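Local atomic coordinates of BH0236 protein (Bacillus halodurans, PDB entry 5T7A), a protein that probably binds beta-1,3-glucan as a family 56 carbohydrate-binding module, with a role in the recognition and hydrolysis of that polysaccharide. Residues A[45-50]-A[94-99]. Numbering follows the deposited sequence. Where two conformers were deposited one is given.
Sequences NEVTIF and DVLEYS. With EDO (1,2-ethanediol), chain E.
Val47 and Ile49 on strand 46-50 face Leu96 and Tyr98 on strand 95-99 across a gap too wide for backbone pairing: the two axes come no closer than 9.5 Å and run in nearly the same direction, at 23°. The nearest CA atoms, those of Ile49 and Tyr98, are 8.3 Å apart, and no hydrogen bond joins the segments. Such spacing is that of facing layers in a beta-sandwich rather than of neighbours in one sheet. Strand 46-50 instead pairs through its backbone with Val87 and Arg85 on one edge and Arg40 and Gly38 on the other.

The CG1-CD1 branch of Ile49, with CG1 anti to the carbonyl carbon (chi1 -58°) and the chain extended to CD1 (chi2 170°), ends 4.1 Å from both Leu96 CD2, met tip to tip, and Tyr98 CB. CG2 passes alongside Tyr98 and approaches ring atom CD2 obliquely at 3.9 Å. Leu96 CD2 also receives Val47 CG2, more loosely, at 4.3 Å. Ile39 packs against Val47, Ile49 and Tyr98, and Leu64 against Ile49 and Leu96, continuing the core. On the reverse side of strand 95-99, Glu97 OE2 accepts a hydrogen bond from O2 of a 1,2-ethanediol, probably from the crystallisation liquor.

All four contacting residues are buried, with 155 Å² covered between the segments; every contact is carbon on carbon, so adhesion between the layers here probably rests on dispersion and exclusion of water, without directional bonds.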
ATOM      1  N   ASN A  45      -6.919  15.699  -1.875  1.00 17.01           N
ATOM      2  CA  ASN A  45      -6.620  15.571  -0.446  1.00 19.66           C
ATOM      3  C   ASN A  45      -6.332  14.153  -0.015  1.00 18.01           C
ATOM      4  O   ASN A  45      -6.298  13.870   1.207  1.00 19.32           O
ATOM      5  CB  ASN A  45      -7.721  16.209   0.383  1.00 23.07           C
ATOM      6  CG  ASN A  45      -9.075  15.486   0.317  1.00 30.72           C
ATOM      7  OD1 ASN A  45      -9.211  14.308  -0.059  1.00 34.89           O
ATOM      8  ND2 ASN A  45     -10.112  16.207   0.755  1.00 37.38           N
ATOM      9  N   GLU A  46      -6.256  13.213  -0.977  1.00 15.00           N
ATOM     10  CA  GLU A  46      -5.990  11.815  -0.542  1.00 14.21           C
ATOM     11  C   GLU A  46      -5.535  10.959  -1.689  1.00 12.09           C
ATOM     12  O   GLU A  46      -5.710  11.285  -2.844  1.00 12.25           O
ATOM     13  CB  GLU A  46      -7.164  11.145   0.119  1.00 16.21           C
ATOM     14  CG  GLU A  46      -8.272  10.711  -0.759  1.00 20.60           C
ATOM     15  CD  GLU A  46      -9.402   9.989  -0.031  1.00 22.41           C
ATOM     16  OE1 GLU A  46      -9.881  10.471   1.005  1.00 25.04           O
ATOM     17  OE2 GLU A  46      -9.834   8.924  -0.519  1.00 21.61           O
ATOM     18  N   VAL A  47      -4.849   9.865  -1.335  1.00 10.14           N
ATOM     19  CA  VAL A  47      -4.580   8.766  -2.287  1.00  9.66           C
ATOM     20  C   VAL A  47      -4.905   7.532  -1.543  1.00  9.80           C
ATOM     21  O   VAL A  47      -4.932   7.506  -0.275  1.00 10.20           O
ATOM     22  CB  VAL A  47      -3.115   8.693  -2.806  1.00 10.06           C
ATOM     23  CG1 VAL A  47      -2.661  10.057  -3.361  1.00 11.21           C
ATOM     24  CG2 VAL A  47      -2.145   8.267  -1.724  1.00 11.54           C
ATOM     25  N   THR A  48      -5.110   6.424  -2.287  1.00  9.53           N
ATOM     26  CA  THR A  48      -5.330   5.127  -1.654  1.00 10.02           C
ATOM     27  C   THR A  48      -4.206   4.184  -2.007  1.00  9.78           C
ATOM     28  O   THR A  48      -3.942   3.943  -3.167  1.00 10.52           O
ATOM     29  CB  THR A  48      -6.669   4.509  -2.050  1.00 11.81           C
ATOM     30  OG1 THR A  48      -7.726   5.351  -1.523  1.00 13.35           O
ATOM     31  CG2 THR A  48      -6.801   3.093  -1.468  1.00 13.58           C
ATOM     32  N   ILE A  49      -3.542   3.655  -0.990  1.00  8.78           N
ATOM     33  CA  ILE A  49      -2.608   2.515  -1.206  1.00  8.76           C
ATOM     34  C   ILE A  49      -3.447   1.276  -1.278  1.00  8.78           C
ATOM     35  O   ILE A  49      -4.275   1.003  -0.367  1.00  8.36           O
ATOM     36  CB  ILE A  49      -1.601   2.341  -0.059  1.00  9.02           C
ATOM     37  CG1 ILE A  49      -0.764   3.629   0.134  1.00  8.80           C
ATOM     38  CG2 ILE A  49      -0.640   1.192  -0.360  1.00  8.97           C
ATOM     39  CD1 ILE A  49       0.076   3.639   1.386  1.00  9.36           C
ATOM     40  N   PHE A  50      -3.239   0.475  -2.335  1.00  7.92           N
ATOM     41  CA  PHE A  50      -4.017  -0.746  -2.480  1.00  8.45           C
ATOM     42  C   PHE A  50      -3.084  -1.927  -2.618  1.00  7.78           C
ATOM     43  O   PHE A  50      -1.981  -1.827  -3.113  1.00  8.18           O
ATOM     44  CB  PHE A  50      -4.971  -0.719  -3.645  1.00  7.95           C
ATOM     45  CG  PHE A  50      -4.317  -0.849  -5.006  1.00  8.16           C
ATOM     46  CD1 PHE A  50      -3.768   0.273  -5.626  1.00  7.95           C
ATOM     47  CD2 PHE A  50      -4.219  -2.075  -5.649  1.00  8.71           C
ATOM     48  CE1 PHE A  50      -3.200   0.171  -6.890  1.00  8.43           C
ATOM     49  CE2 PHE A  50      -3.615  -2.208  -6.911  1.00  8.56           C
ATOM     50  CZ  PHE A  50      -3.118  -1.086  -7.544  1.00  8.07           C
ATOM     51  N   ASP A  94       5.131  15.751  -2.156  1.00 23.61           N
ATOM     52  CA  ASP A  94       5.321  14.746  -1.104  1.00 21.59           C
ATOM     53  C   ASP A  94       5.800  13.417  -1.729  1.00 22.65           C
ATOM     54  O   ASP A  94       5.355  13.018  -2.828  1.00 22.27           O
ATOM     55  CB  ASP A  94       4.087  14.585  -0.229  1.00 24.77           C
ATOM     56  CG  ASP A  94       3.841  15.789   0.645  1.00 23.07           C
ATOM     57  OD1 ASP A  94       4.722  16.617   0.691  1.00 29.31           O
ATOM     58  OD2 ASP A  94       2.809  15.855   1.312  1.00 29.70           O
ATOM     59  N   VAL A  95       6.794  12.785  -1.090  1.00 20.10           N
ATOM     60  CA  VAL A  95       7.221  11.430  -1.449  1.00 17.69           C
ATOM     61  C   VAL A  95       6.655  10.402  -0.426  1.00 14.89           C
ATOM     62  O   VAL A  95       6.933  10.440   0.778  1.00 17.15           O
ATOM     63  CB  VAL A  95       8.748  11.282  -1.627  1.00 18.95           C
ATOM     64  CG1 VAL A  95       9.173   9.859  -1.746  1.00 18.06           C
ATOM     65  CG2 VAL A  95       9.230  12.069  -2.828  1.00 20.39           C
ATOM     66  N   LEU A  96       5.877   9.452  -0.930  1.00 13.39           N
ATOM     67  CA  LEU A  96       5.317   8.381  -0.090  1.00 12.50           C
ATOM     68  C   LEU A  96       6.060   7.100  -0.448  1.00 12.21           C
ATOM     69  O   LEU A  96       6.093   6.666  -1.588  1.00 11.69           O
ATOM     70  CB  LEU A  96       3.812   8.259  -0.366  1.00 13.44           C
ATOM     71  CG  LEU A  96       3.138   7.015   0.239  1.00 12.19           C
ATOM     72  CD1 LEU A  96       3.042   7.159   1.735  1.00 13.28           C
ATOM     73  CD2 LEU A  96       1.742   6.943  -0.361  1.00 12.76           C
ATOM     74  N   GLU A  97       6.664   6.488   0.572  1.00 11.50           N
ATOM     75  CA  GLU A  97       7.301   5.184   0.408  1.00 11.86           C
ATOM     76  C   GLU A  97       6.467   4.182   1.187  1.00  9.93           C
ATOM     77  O   GLU A  97       6.013   4.473   2.284  1.00 10.32           O
ATOM     78  CB  GLU A  97       8.763   5.200   0.839  1.00 15.23           C
ATOM     79  CG  GLU A  97       9.659   5.875  -0.242  1.00 19.69           C
ATOM     80  CD  GLU A  97      11.066   5.966   0.235  1.00 21.93           C
ATOM     81  OE1 GLU A  97      11.294   6.832   1.111  1.00 23.93           O
ATOM     82  OE2 GLU A  97      11.910   5.187  -0.274  1.00 25.38           O
ATOM     83  N   TYR A  98       6.304   2.968   0.653  1.00  9.09           N
ATOM     84  CA  TYR A  98       5.362   2.032   1.226  1.00  9.03           C
ATOM     85  C   TYR A  98       5.785   0.623   0.896  1.00  9.22           C
ATOM     86  O   TYR A  98       6.364   0.344  -0.151  1.00 10.23           O
ATOM     87  CB  TYR A  98       3.938   2.280   0.746  1.00  9.65           C
ATOM     88  CG  TYR A  98       3.734   2.218  -0.744  1.00  9.05           C
ATOM     89  CD1 TYR A  98       4.051   3.313  -1.557  1.00  9.14           C
ATOM     90  CD2 TYR A  98       3.169   1.115  -1.362  1.00  8.23           C
ATOM     91  CE1 TYR A  98       3.874   3.279  -2.906  1.00  8.74           C
ATOM     92  CE2 TYR A  98       2.986   1.062  -2.690  1.00  8.24           C
ATOM     93  CZ  TYR A  98       3.314   2.111  -3.487  1.00  8.72           C
ATOM     94  OH  TYR A  98       3.114   2.032  -4.845  1.00  9.62           O
ATOM     95  N   SER A  99       5.583  -0.256   1.884  1.00  9.25           N
ATOM     96  CA  SER A  99       5.861  -1.696   1.720  0.58  9.01           C
ATOM     97  C   SER A  99       4.765  -2.454   2.406  1.00  8.84           C
ATOM     98  O   SER A  99       3.952  -1.841   3.126  1.00  9.16           O
ATOM     99  CB  SER A  99       7.180  -2.060   2.309  0.58  8.88           C
ATOM    100  OG  SER A  99       7.240  -1.673   3.681  0.58  9.04           O
TER
HETATM  101  C1  EDO E1103      12.165   3.705   3.214  1.00 39.05           C
HETATM  102  O1  EDO E1103      12.883   4.265   4.300  1.00 37.91           O
HETATM  103  C2  EDO E1103      13.145   2.860   2.465  1.00 37.49           C
HETATM  104  O2  EDO E1103      13.497   3.468   1.227  1.00 38.35           O